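Local coordinates for protein lovastatin nonaketide synthase, polyketide synthase component (Aspergillus terreus, PDB 7CPX) that builds the dihydromonacolin L skeleton of lovastatin from nine malonyl-CoA units, using NADPH for reduction and S-adenosylmethionine for methylation, at residues R1809-N1817 against E2400-L2408; S2146-A2154 against T2368-R2378. The protein carries 2 engineered substitutions. One frame throughout, in Å; residues are numbered along the deposited sequence.

Overall arrangement
The two contacts sit on the ketoreductase end of the chain, their centres about 17 Å apart. Going along the sequence, 1809-1817 comes first, then 2146-2154, 2368-2378 and 2400-2408, so both segments of contact 2 lie between those of contact 1. Helix 2363-2385 and strand 2400-2402 follow each other and pack together through Leu2401, which reaches Glu2372 and Ala2373. Strand 2400-2402 is the last strand, within this chain, of the seven-stranded parallel sheet of the ketoreductase domain. Contact 1 joins that sheet edge to the separate sheet holding strand 1804-1811, probably the structural ketoreductase half; contact 2 fastens the ketoreductase's incoming loop to its own late helix.

Contact 1: R1809-N1817 against E2400-L2408; sequences RLKRDLARN and ELTTGIPPL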
ATOM      1  N   ARG A1809     -34.524 -11.657 -55.836  1.00119.84           N
ATOM      2  CA  ARG A1809     -33.639 -10.634 -55.307  1.00119.84           C
ATOM      3  C   ARG A1809     -33.047 -11.125 -53.997  1.00119.84           C
ATOM      4  O   ARG A1809     -33.745 -11.728 -53.179  1.00119.84           O
ATOM      5  CB  ARG A1809     -34.382  -9.310 -55.103  1.00119.84           C
ATOM      6  CG  ARG A1809     -35.050  -8.799 -56.366  1.00119.84           C
ATOM      7  CD  ARG A1809     -34.687  -7.364 -56.649  1.00119.84           C
ATOM      8  NE  ARG A1809     -35.374  -6.860 -57.833  1.00119.84           N
ATOM      9  CZ  ARG A1809     -35.032  -7.159 -59.078  1.00119.84           C
ATOM     10  NH1 ARG A1809     -34.018  -7.966 -59.342  1.00119.84           N
ATOM     11  NH2 ARG A1809     -35.733  -6.645 -60.084  1.00119.84           N
ATOM     12  N   LEU A1810     -31.759 -10.868 -53.804  1.00114.28           N
ATOM     13  CA  LEU A1810     -31.057 -11.356 -52.627  1.00114.28           C
ATOM     14  C   LEU A1810     -31.314 -10.413 -51.462  1.00114.28           C
ATOM     15  O   LEU A1810     -30.882  -9.256 -51.485  1.00114.28           O
ATOM     16  CB  LEU A1810     -29.565 -11.472 -52.915  1.00114.28           C
ATOM     17  CG  LEU A1810     -29.234 -12.121 -54.259  1.00114.28           C
ATOM     18  CD1 LEU A1810     -27.740 -12.270 -54.430  1.00114.28           C
ATOM     19  CD2 LEU A1810     -29.925 -13.463 -54.382  1.00114.28           C
ATOM     20  N   LYS A1811     -32.018 -10.903 -50.445  1.00113.23           N
ATOM     21  CA  LYS A1811     -32.347 -10.109 -49.271  1.00113.23           C
ATOM     22  C   LYS A1811     -31.837 -10.810 -48.023  1.00113.23           C
ATOM     23  O   LYS A1811     -32.067 -12.009 -47.835  1.00113.23           O
ATOM     24  CB  LYS A1811     -33.856  -9.874 -49.172  1.00113.23           C
ATOM     25  CG  LYS A1811     -34.426  -9.159 -50.386  1.00113.23           C
ATOM     26  CD  LYS A1811     -35.395  -8.048 -50.013  1.00113.23           C
ATOM     27  CE  LYS A1811     -36.771  -8.585 -49.665  1.00113.23           C
ATOM     28  NZ  LYS A1811     -37.788  -7.496 -49.652  1.00113.23           N
ATOM     29  N   ARG A1812     -31.149 -10.055 -47.172  1.00108.07           N
ATOM     30  CA  ARG A1812     -30.556 -10.625 -45.971  1.00108.07           C
ATOM     31  C   ARG A1812     -31.611 -11.384 -45.181  1.00108.07           C
ATOM     32  O   ARG A1812     -32.575 -10.791 -44.686  1.00108.07           O
ATOM     33  CB  ARG A1812     -29.943  -9.523 -45.110  1.00108.07           C
ATOM     34  CG  ARG A1812     -28.928  -8.644 -45.822  1.00108.07           C
ATOM     35  CD  ARG A1812     -27.724  -9.436 -46.288  1.00108.07           C
ATOM     36  NE  ARG A1812     -26.677  -8.570 -46.814  1.00108.07           N
ATOM     37  CZ  ARG A1812     -25.565  -9.004 -47.390  1.00108.07           C
ATOM     38  NH1 ARG A1812     -25.317 -10.296 -47.526  1.00108.07           N
ATOM     39  NH2 ARG A1812     -24.678  -8.121 -47.838  1.00108.07           N
ATOM     40  N   ASP A1813     -31.428 -12.698 -45.058  1.00106.64           N
ATOM     41  CA  ASP A1813     -32.365 -13.538 -44.316  1.00106.64           C
ATOM     42  C   ASP A1813     -32.141 -13.266 -42.832  1.00106.64           C
ATOM     43  O   ASP A1813     -31.388 -13.955 -42.139  1.00106.64           O
ATOM     44  CB  ASP A1813     -32.171 -15.006 -44.664  1.00106.64           C
ATOM     45  CG  ASP A1813     -33.211 -15.900 -44.017  1.00106.64           C
ATOM     46  OD1 ASP A1813     -34.112 -15.370 -43.335  1.00106.64           O
ATOM     47  OD2 ASP A1813     -33.124 -17.134 -44.188  1.00106.64           O
ATOM     48  N   LEU A1814     -32.823 -12.231 -42.340  1.00104.75           N
ATOM     49  CA  LEU A1814     -32.586 -11.755 -40.985  1.00104.75           C
ATOM     50  C   LEU A1814     -32.811 -12.839 -39.944  1.00104.75           C
ATOM     51  O   LEU A1814     -32.233 -12.761 -38.858  1.00104.75           O
ATOM     52  CB  LEU A1814     -33.484 -10.553 -40.691  1.00104.75           C
ATOM     53  CG  LEU A1814     -33.264  -9.337 -41.594  1.00104.75           C
ATOM     54  CD1 LEU A1814     -34.199  -8.205 -41.205  1.00104.75           C
ATOM     55  CD2 LEU A1814     -31.816  -8.872 -41.546  1.00104.75           C
ATOM     56  N   ALA A1815     -33.624 -13.851 -40.245  1.00100.48           N
ATOM     57  CA  ALA A1815     -33.810 -14.944 -39.298  1.00100.48           C
ATOM     58  C   ALA A1815     -32.497 -15.679 -39.050  1.00100.48           C
ATOM     59  O   ALA A1815     -32.010 -15.749 -37.915  1.00100.48           O
ATOM     60  CB  ALA A1815     -34.878 -15.908 -39.813  1.00100.48           C
ATOM     61  N   ARG A1816     -31.895 -16.223 -40.109  1.00103.03           N
ATOM     62  CA  ARG A1816     -30.660 -16.976 -39.932  1.00103.03           C
ATOM     63  C   ARG A1816     -29.467 -16.067 -39.674  1.00103.03           C
ATOM     64  O   ARG A1816     -28.519 -16.480 -39.000  1.00103.03           O
ATOM     65  CB  ARG A1816     -30.401 -17.866 -41.148  1.00103.03           C
ATOM     66  CG  ARG A1816     -30.292 -17.133 -42.466  1.00103.03           C
ATOM     67  CD  ARG A1816     -29.986 -18.115 -43.580  1.00103.03           C
ATOM     68  NE  ARG A1816     -30.976 -18.109 -44.649  1.00103.03           N
ATOM     69  CZ  ARG A1816     -30.747 -17.717 -45.896  1.00103.03           C
ATOM     70  NH1 ARG A1816     -29.562 -17.263 -46.276  1.00103.03           N
ATOM     71  NH2 ARG A1816     -31.729 -17.792 -46.788  1.00103.03           N
ATOM     72  N   ASN A1817     -29.490 -14.832 -40.182  1.00100.28           N
ATOM     73  CA  ASN A1817     -28.459 -13.874 -39.797  1.00100.28           C
ATOM     74  C   ASN A1817     -28.491 -13.627 -38.296  1.00100.28           C
ATOM     75  O   ASN A1817     -27.444 -13.609 -37.636  1.00100.28           O
ATOM     76  CB  ASN A1817     -28.647 -12.557 -40.550  1.00100.28           C
ATOM     77  CG  ASN A1817     -28.278 -12.662 -42.012  1.00100.28           C
ATOM     78  OD1 ASN A1817     -29.127 -12.928 -42.862  1.00100.28           O
ATOM     79  ND2 ASN A1817     -27.002 -12.459 -42.314  1.00100.28           N
ATOM     80  N   GLU A2400     -32.058 -22.627 -50.919  1.00106.87           N
ATOM     81  CA  GLU A2400     -30.784 -22.053 -51.344  1.00106.87           C
ATOM     82  C   GLU A2400     -30.406 -20.957 -50.359  1.00106.87           C
ATOM     83  O   GLU A2400     -30.995 -19.874 -50.358  1.00106.87           O
ATOM     84  CB  GLU A2400     -30.876 -21.511 -52.765  1.00106.87           C
ATOM     85  CG  GLU A2400     -31.351 -22.521 -53.789  1.00106.87           C
ATOM     86  CD  GLU A2400     -31.125 -22.051 -55.214  1.00106.87           C
ATOM     87  OE1 GLU A2400     -30.429 -21.031 -55.401  1.00106.87           O
ATOM     88  OE2 GLU A2400     -31.640 -22.700 -56.146  1.00106.87           O
ATOM     89  N   LEU A2401     -29.418 -21.238 -49.517  1.00101.71           N
ATOM     90  CA  LEU A2401     -28.900 -20.250 -48.578  1.00101.71           C
ATOM     91  C   LEU A2401     -27.829 -19.443 -49.294  1.00101.71           C
ATOM     92  O   LEU A2401     -26.682 -19.880 -49.420  1.00101.71           O
ATOM     93  CB  LEU A2401     -28.350 -20.926 -47.328  1.00101.71           C
ATOM     94  CG  LEU A2401     -29.391 -21.498 -46.366  1.00101.71           C
ATOM     95  CD1 LEU A2401     -30.138 -22.664 -46.991  1.00101.71           C
ATOM     96  CD2 LEU A2401     -28.734 -21.925 -45.071  1.00101.71           C
ATOM     97  N   THR A2402     -28.215 -18.277 -49.801  1.00108.03           N
ATOM     98  CA  THR A2402     -27.257 -17.388 -50.442  1.00108.03           C
ATOM     99  C   THR A2402     -26.331 -16.795 -49.391  1.00108.03           C
ATOM    100  O   THR A2402     -26.785 -16.310 -48.351  1.00108.03           O
ATOM    101  CB  THR A2402     -27.987 -16.282 -51.200  1.00108.03           C
ATOM    102  OG1 THR A2402     -28.877 -16.867 -52.158  1.00108.03           O
ATOM    103  CG2 THR A2402     -26.999 -15.379 -51.919  1.00108.03           C
ATOM    104  N   THR A2403     -25.030 -16.833 -49.664  1.00103.73           N
ATOM    105  CA  THR A2403     -24.045 -16.424 -48.678  1.00103.73           C
ATOM    106  C   THR A2403     -22.818 -15.873 -49.387  1.00103.73           C
ATOM    107  O   THR A2403     -22.567 -16.168 -50.558  1.00103.73           O
ATOM    108  CB  THR A2403     -23.659 -17.596 -47.768  1.00103.73           C
ATOM    109  OG1 THR A2403     -24.846 -18.224 -47.266  1.00103.73           O
ATOM    110  CG2 THR A2403     -22.823 -17.116 -46.603  1.00103.73           C
ATOM    111  N   GLY A2404     -22.055 -15.060 -48.662  1.00106.73           N
ATOM    112  CA  GLY A2404     -20.795 -14.555 -49.160  1.00106.73           C
ATOM    113  C   GLY A2404     -20.869 -13.247 -49.912  1.00106.73           C
ATOM    114  O   GLY A2404     -19.862 -12.840 -50.506  1.00106.73           O
ATOM    115  N   ILE A2405     -22.017 -12.582 -49.925  1.00110.49           N
ATOM    116  CA  ILE A2405     -22.161 -11.279 -50.567  1.00110.49           C
ATOM    117  C   ILE A2405     -22.020 -10.209 -49.488  1.00110.49           C
ATOM    118  O   ILE A2405     -22.854 -10.162 -48.570  1.00110.49           O
ATOM    119  CB  ILE A2405     -23.505 -11.150 -51.292  1.00110.49           C
ATOM    120  CG1 ILE A2405     -23.632 -12.255 -52.338  1.00110.49           C
ATOM    121  CG2 ILE A2405     -23.612  -9.785 -51.950  1.00110.49           C
ATOM    122  CD1 ILE A2405     -24.969 -12.297 -53.013  1.00110.49           C
ATOM    123  N   PRO A2406     -21.011  -9.345 -49.555  1.00110.79           N
ATOM    124  CA  PRO A2406     -20.840  -8.332 -48.521  1.00110.79           C
ATOM    125  C   PRO A2406     -21.793  -7.174 -48.741  1.00110.79           C
ATOM    126  O   PRO A2406     -22.388  -7.048 -49.823  1.00110.79           O
ATOM    127  CB  PRO A2406     -19.383  -7.894 -48.706  1.00110.79           C
ATOM    128  CG  PRO A2406     -19.174  -8.018 -50.172  1.00110.79           C
ATOM    129  CD  PRO A2406     -20.007  -9.198 -50.624  1.00110.79           C
ATOM    130  N   PRO A2407     -21.977  -6.312 -47.743  1.00113.34           N
ATOM    131  CA  PRO A2407     -22.724  -5.074 -47.987  1.00113.34           C
ATOM    132  C   PRO A2407     -22.111  -4.305 -49.143  1.00113.34           C
ATOM    133  O   PRO A2407     -20.972  -3.838 -49.057  1.00113.34           O
ATOM    134  CB  PRO A2407     -22.604  -4.320 -46.657  1.00113.34           C
ATOM    135  CG  PRO A2407     -22.365  -5.382 -45.643  1.00113.34           C
ATOM    136  CD  PRO A2407     -21.551  -6.433 -46.339  1.00113.34           C
ATOM    137  N   LEU A2408     -22.858  -4.176 -50.236  1.00117.76           N
ATOM    138  CA  LEU A2408     -22.318  -3.630 -51.475  1.00117.76           C
ATOM    139  C   LEU A2408     -22.208  -2.117 -51.350  1.00117.76           C
ATOM    140  O   LEU A2408     -23.221  -1.409 -51.332  1.00117.76           O
ATOM    141  CB  LEU A2408     -23.202  -4.028 -52.652  1.00117.76           C
ATOM    142  CG  LEU A2408     -23.457  -5.531 -52.766  1.00117.76           C
ATOM    143  CD1 LEU A2408     -24.428  -5.813 -53.885  1.00117.76           C
ATOM    144  CD2 LEU A2408     -22.158  -6.283 -52.987  1.00117.76           C
TER
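Arg1812 reaches across to the backbone of Ile2405: its NH2 donates to Ile2405 O at 2.8 Å (N-H...O angle 138°), from above the carbonyl plane. The acceptor itself lies in the plane of the guanidinium. NH1 points at the same oxygen, but its placement is doubtful. A bend at chi2 (-62°) turns the chain back to meet this carbonyl, although CB starts out facing away. Next to it, Leu1810 lies crosswise to Thr2402, CD1 meeting CG2 at 4.1 Å.

Further along, the Arg1816 guanidinium lies flat between two residues: Leu2401 CG sits 4.0 Å above one face, and Asp1813 CB covers the other. Thr2402 O is at its edge, 3.6 Å from NH1. These two covered faces and a bond from NH1 to Ala1274 O place the group; NE is modelled too close to Asp1813 OD2, so the details of that salt bridge are doubtful. Asp1813, the N-cap residue of helix 1814-1822, also bridges to Arg1275. The contact thus ties the edge strand 2400-2402 of the ketoreductase sheet to the strand-to-helix turn after strand 1804-1811. Its two arginines serve a backbone carbonyl and an apolar leucine, and no charge pair spans the segments.

Contact 2: S2146-A2154 against T2368-R2378; sequences SIDAETLFA and TLFAEAVVAGR
Ile2147 and Leu2152 are the two main bumps that the loop running into the ketoreductase's Rossmann-type fold presses against helix 2363-2385. The loop leads to strand 2158-2162, an inner strand of the parallel sheet, and the helix flanks that sheet. Ala2371, with its small methyl, is the dip both bumps share: Ile2147 CG2 lies 3.7 Å from its CB, and Leu2152 CD1 comes to 3.6 Å from the same atom.

Ile2147 is the deeper wedge. CG1 stands anti to the backbone N (chi1 -167°), which sends CD1 along the helix to Val2375 CG2 at 3.7 Å, while CG2 settles beside the methyl of Thr2368. The isoleucine chain passes at a slant over the Glu2372 carboxylate, whose OE2 is in a salt bridge with Arg1819. Leu2152 crosses Val2375 at about a right angle, so one valine bounds both bumps. A type I turn from Ser2146 to Ala2149 presents the isoleucine; within it Ser2146 OG donates to Asp2148 OD1, and the other carboxylate oxygen, OD2, bonds to Trp2175 NE1 on helix 2167-2178.

Farther round the helix, Phe2153 reaches in obliquely, its CZ 3.9 Å from Phe2370 CE1 and in the plane of that ring, at its edge. Val2374 CG1 lies near the Phe2153 ring and also over one face of the Arg2378 guanidinium. Trp2175 and Tyr2159 back Phe2153 from outside the two segments.

Arg2378, bent at chi2 and chi3, folds back toward the loop and takes the carbonyl of Leu2152 end-on with both terminal nitrogens. NH1 to Leu2152 O is 2.8 Å, at a C=O...N angle of 168°; NH2, which also donates to Trp1857 O, approaches Leu2152 O from a more tilted direction at 2.9 Å.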
ATOM      1  N   SER A2146     -28.119 -19.759 -31.518  1.00 98.93           N
ATOM      2  CA  SER A2146     -27.351 -20.148 -32.690  1.00 98.93           C
ATOM      3  C   SER A2146     -27.924 -21.423 -33.298  1.00 98.93           C
ATOM      4  O   SER A2146     -28.422 -22.307 -32.597  1.00 98.93           O
ATOM      5  CB  SER A2146     -25.883 -20.357 -32.322  1.00 98.93           C
ATOM      6  OG  SER A2146     -25.115 -20.678 -33.467  1.00 98.93           O
ATOM      7  N   ILE A2147     -27.844 -21.511 -34.627  1.00 99.13           N
ATOM      8  CA  ILE A2147     -28.388 -22.667 -35.327  1.00 99.13           C
ATOM      9  C   ILE A2147     -27.716 -23.946 -34.848  1.00 99.13           C
ATOM     10  O   ILE A2147     -28.366 -24.993 -34.729  1.00 99.13           O
ATOM     11  CB  ILE A2147     -28.230 -22.484 -36.848  1.00 99.13           C
ATOM     12  CG1 ILE A2147     -29.060 -23.518 -37.606  1.00 99.13           C
ATOM     13  CG2 ILE A2147     -26.774 -22.600 -37.242  1.00 99.13           C
ATOM     14  CD1 ILE A2147     -30.545 -23.272 -37.533  1.00 99.13           C
ATOM     15  N   ASP A2148     -26.415 -23.888 -34.570  1.00 99.50           N
ATOM     16  CA  ASP A2148     -25.645 -25.043 -34.130  1.00 99.50           C
ATOM     17  C   ASP A2148     -25.401 -25.039 -32.626  1.00 99.50           C
ATOM     18  O   ASP A2148     -24.454 -25.677 -32.156  1.00 99.50           O
ATOM     19  CB  ASP A2148     -24.314 -25.105 -34.879  1.00 99.50           C
ATOM     20  CG  ASP A2148     -23.465 -23.869 -34.665  1.00 99.50           C
ATOM     21  OD1 ASP A2148     -23.927 -22.938 -33.972  1.00 99.50           O
ATOM     22  OD2 ASP A2148     -22.332 -23.828 -35.189  1.00 99.50           O
ATOM     23  N   ALA A2149     -26.222 -24.317 -31.861  1.00100.19           N
ATOM     24  CA  ALA A2149     -26.090 -24.355 -30.410  1.00100.19           C
ATOM     25  C   ALA A2149     -26.465 -25.721 -29.853  1.00100.19           C
ATOM     26  O   ALA A2149     -25.915 -26.149 -28.832  1.00100.19           O
ATOM     27  CB  ALA A2149     -26.958 -23.270 -29.774  1.00100.19           C
ATOM     28  N   GLU A2150     -27.390 -26.415 -30.507  1.00104.26           N
ATOM     29  CA  GLU A2150     -27.887 -27.705 -30.060  1.00104.26           C
ATOM     30  C   GLU A2150     -27.458 -28.794 -31.035  1.00104.26           C
ATOM     31  O   GLU A2150     -26.994 -28.524 -32.146  1.00104.26           O
ATOM     32  CB  GLU A2150     -29.415 -27.677 -29.934  1.00104.26           C
ATOM     33  CG  GLU A2150     -29.977 -28.600 -28.867  1.00104.26           C
ATOM     34  CD  GLU A2150     -29.635 -28.144 -27.464  1.00104.26           C
ATOM     35  OE1 GLU A2150     -28.977 -27.091 -27.323  1.00104.26           O
ATOM     36  OE2 GLU A2150     -30.024 -28.837 -26.502  1.00104.26           O
ATOM     37  N   THR A2151     -27.614 -30.041 -30.599  1.00101.55           N
ATOM     38  CA  THR A2151     -27.320 -31.173 -31.466  1.00101.55           C
ATOM     39  C   THR A2151     -28.180 -31.108 -32.721  1.00101.55           C
ATOM     40  O   THR A2151     -29.381 -30.832 -32.653  1.00101.55           O
ATOM     41  CB  THR A2151     -27.562 -32.487 -30.725  1.00101.55           C
ATOM     42  OG1 THR A2151     -26.615 -32.620 -29.658  1.00101.55           O
ATOM     43  CG2 THR A2151     -27.424 -33.668 -31.673  1.00101.55           C
ATOM     44  N   LEU A2152     -27.558 -31.364 -33.870  1.00100.31           N
ATOM     45  CA  LEU A2152     -28.228 -31.271 -35.157  1.00100.31           C
ATOM     46  C   LEU A2152     -28.258 -32.578 -35.931  1.00100.31           C
ATOM     47  O   LEU A2152     -28.911 -32.636 -36.979  1.00100.31           O
ATOM     48  CB  LEU A2152     -27.547 -30.211 -36.033  1.00100.31           C
ATOM     49  CG  LEU A2152     -27.677 -28.765 -35.566  1.00100.31           C
ATOM     50  CD1 LEU A2152     -26.710 -27.897 -36.336  1.00100.31           C
ATOM     51  CD2 LEU A2152     -29.095 -28.272 -35.756  1.00100.31           C
ATOM     52  N   PHE A2153     -27.582 -33.619 -35.457  1.00100.17           N
ATOM     53  CA  PHE A2153     -27.397 -34.836 -36.228  1.00100.17           C
ATOM     54  C   PHE A2153     -27.649 -36.056 -35.355  1.00100.17           C
ATOM     55  O   PHE A2153     -27.487 -36.012 -34.133  1.00100.17           O
ATOM     56  CB  PHE A2153     -25.988 -34.890 -36.818  1.00100.17           C
ATOM     57  CG  PHE A2153     -25.646 -33.699 -37.666  1.00100.17           C
ATOM     58  CD1 PHE A2153     -26.125 -33.592 -38.957  1.00100.17           C
ATOM     59  CD2 PHE A2153     -24.853 -32.684 -37.166  1.00100.17           C
ATOM     60  CE1 PHE A2153     -25.816 -32.495 -39.736  1.00100.17           C
ATOM     61  CE2 PHE A2153     -24.540 -31.586 -37.938  1.00100.17           C
ATOM     62  CZ  PHE A2153     -25.022 -31.490 -39.227  1.00100.17           C
ATOM     63  N   ALA A2154     -28.040 -37.149 -36.003  1.00106.72           N
ATOM     64  CA  ALA A2154     -28.344 -38.392 -35.315  1.00106.72           C
ATOM     65  C   ALA A2154     -27.105 -39.272 -35.228  1.00106.72           C
ATOM     66  O   ALA A2154     -26.279 -39.315 -36.143  1.00106.72           O
ATOM     67  CB  ALA A2154     -29.465 -39.146 -36.032  1.00106.72           C
ATOM     68  N   THR A2368     -21.909 -22.932 -39.708  1.00 96.86           N
ATOM     69  CA  THR A2368     -23.237 -22.392 -39.432  1.00 96.86           C
ATOM     70  C   THR A2368     -24.101 -22.395 -40.687  1.00 96.86           C
ATOM     71  O   THR A2368     -25.292 -22.721 -40.633  1.00 96.86           O
ATOM     72  CB  THR A2368     -23.112 -20.974 -38.872  1.00 96.86           C
ATOM     73  OG1 THR A2368     -22.236 -20.981 -37.738  1.00 96.86           O
ATOM     74  CG2 THR A2368     -24.467 -20.431 -38.448  1.00 96.86           C
ATOM     75  N   LEU A2369     -23.521 -22.014 -41.825  1.00 99.79           N
ATOM     76  CA  LEU A2369     -24.265 -22.008 -43.080  1.00 99.79           C
ATOM     77  C   LEU A2369     -24.718 -23.412 -43.455  1.00 99.79           C
ATOM     78  O   LEU A2369     -25.870 -23.619 -43.854  1.00 99.79           O
ATOM     79  CB  LEU A2369     -23.396 -21.402 -44.184  1.00 99.79           C
ATOM     80  CG  LEU A2369     -23.790 -21.633 -45.642  1.00 99.79           C
ATOM     81  CD1 LEU A2369     -25.195 -21.140 -45.927  1.00 99.79           C
ATOM     82  CD2 LEU A2369     -22.792 -20.940 -46.550  1.00 99.79           C
ATOM     83  N   PHE A2370     -23.827 -24.394 -43.322  1.00 97.80           N
ATOM     84  CA  PHE A2370     -24.201 -25.776 -43.604  1.00 97.80           C
ATOM     85  C   PHE A2370     -25.274 -26.257 -42.638  1.00 97.80           C
ATOM     86  O   PHE A2370     -26.196 -26.983 -43.028  1.00 97.80           O
ATOM     87  CB  PHE A2370     -22.970 -26.676 -43.526  1.00 97.80           C
ATOM     88  CG  PHE A2370     -23.274 -28.131 -43.714  1.00 97.80           C
ATOM     89  CD1 PHE A2370     -23.632 -28.920 -42.639  1.00 97.80           C
ATOM     90  CD2 PHE A2370     -23.202 -28.709 -44.967  1.00 97.80           C
ATOM     91  CE1 PHE A2370     -23.916 -30.254 -42.807  1.00 97.80           C
ATOM     92  CE2 PHE A2370     -23.483 -30.045 -45.143  1.00 97.80           C
ATOM     93  CZ  PHE A2370     -23.840 -30.821 -44.062  1.00 97.80           C
ATOM     94  N   ALA A2371     -25.160 -25.874 -41.367  1.00 98.41           N
ATOM     95  CA  ALA A2371     -26.158 -26.258 -40.378  1.00 98.41           C
ATOM     96  C   ALA A2371     -27.522 -25.706 -40.750  1.00 98.41           C
ATOM     97  O   ALA A2371     -28.535 -26.411 -40.685  1.00 98.41           O
ATOM     98  CB  ALA A2371     -25.745 -25.746 -39.002  1.00 98.41           C
ATOM     99  N   GLU A2372     -27.564 -24.434 -41.138  1.00 99.85           N
ATOM    100  CA  GLU A2372     -28.831 -23.828 -41.516  1.00 99.85           C
ATOM    101  C   GLU A2372     -29.373 -24.440 -42.796  1.00 99.85           C
ATOM    102  O   GLU A2372     -30.588 -24.532 -42.964  1.00 99.85           O
ATOM    103  CB  GLU A2372     -28.671 -22.321 -41.675  1.00 99.85           C
ATOM    104  CG  GLU A2372     -29.992 -21.584 -41.764  1.00 99.85           C
ATOM    105  CD  GLU A2372     -30.532 -21.163 -40.410  1.00 99.85           C
ATOM    106  OE1 GLU A2372     -29.733 -21.032 -39.458  1.00 99.85           O
ATOM    107  OE2 GLU A2372     -31.759 -20.963 -40.296  1.00 99.85           O
ATOM    108  N   ALA A2373     -28.496 -24.868 -43.705  1.00 98.85           N
ATOM    109  CA  ALA A2373     -28.966 -25.565 -44.899  1.00 98.85           C
ATOM    110  C   ALA A2373     -29.584 -26.910 -44.544  1.00 98.85           C
ATOM    111  O   ALA A2373     -30.618 -27.296 -45.104  1.00 98.85           O
ATOM    112  CB  ALA A2373     -27.818 -25.752 -45.886  1.00 98.85           C
ATOM    113  N   VAL A2374     -28.962 -27.641 -43.620  1.00 98.95           N
ATOM    114  CA  VAL A2374     -29.537 -28.901 -43.157  1.00 98.95           C
ATOM    115  C   VAL A2374     -30.895 -28.649 -42.520  1.00 98.95           C
ATOM    116  O   VAL A2374     -31.869 -29.373 -42.769  1.00 98.95           O
ATOM    117  CB  VAL A2374     -28.579 -29.597 -42.174  1.00 98.95           C
ATOM    118  CG1 VAL A2374     -29.260 -30.784 -41.523  1.00 98.95           C
ATOM    119  CG2 VAL A2374     -27.319 -30.034 -42.887  1.00 98.95           C
ATOM    120  N   VAL A2375     -30.974 -27.617 -41.681  1.00100.44           N
ATOM    121  CA  VAL A2375     -32.231 -27.282 -41.024  1.00100.44           C
ATOM    122  C   VAL A2375     -33.278 -26.898 -42.056  1.00100.44           C
ATOM    123  O   VAL A2375     -34.455 -27.241 -41.920  1.00100.44           O
ATOM    124  CB  VAL A2375     -32.008 -26.158 -39.997  1.00100.44           C
ATOM    125  CG1 VAL A2375     -33.337 -25.627 -39.498  1.00100.44           C
ATOM    126  CG2 VAL A2375     -31.173 -26.671 -38.845  1.00100.44           C
ATOM    127  N   ALA A2376     -32.872 -26.174 -43.097  1.00 99.68           N
ATOM    128  CA  ALA A2376     -33.802 -25.795 -44.151  1.00 99.68           C
ATOM    129  C   ALA A2376     -34.314 -27.018 -44.893  1.00 99.68           C
ATOM    130  O   ALA A2376     -35.497 -27.097 -45.226  1.00 99.68           O
ATOM    131  CB  ALA A2376     -33.131 -24.825 -45.121  1.00 99.68           C
ATOM    132  N   GLY A2377     -33.434 -27.982 -45.165  1.00102.01           N
ATOM    133  CA  GLY A2377     -33.878 -29.203 -45.819  1.00102.01           C
ATOM    134  C   GLY A2377     -34.870 -29.978 -44.972  1.00102.01           C
ATOM    135  O   GLY A2377     -35.912 -30.429 -45.459  1.00102.01           O
ATOM    136  N   ARG A2378     -34.560 -30.138 -43.683  1.00102.97           N
ATOM    137  CA  ARG A2378     -35.477 -30.846 -42.793  1.00102.97           C
ATOM    138  C   ARG A2378     -36.802 -30.103 -42.669  1.00102.97           C
ATOM    139  O   ARG A2378     -37.873 -30.722 -42.670  1.00102.97           O
ATOM    140  CB  ARG A2378     -34.836 -31.039 -41.416  1.00102.97           C
ATOM    141  CG  ARG A2378     -33.996 -32.306 -41.292  1.00102.97           C
ATOM    142  CD  ARG A2378     -32.530 -31.991 -41.051  1.00102.97           C
ATOM    143  NE  ARG A2378     -32.297 -31.425 -39.726  1.00102.97           N
ATOM    144  CZ  ARG A2378     -31.496 -31.944 -38.804  1.00102.97           C
ATOM    145  NH1 ARG A2378     -30.783 -33.034 -39.034  1.00102.97           N
ATOM    146  NH2 ARG A2378     -31.400 -31.347 -37.620  1.00102.97           N
TER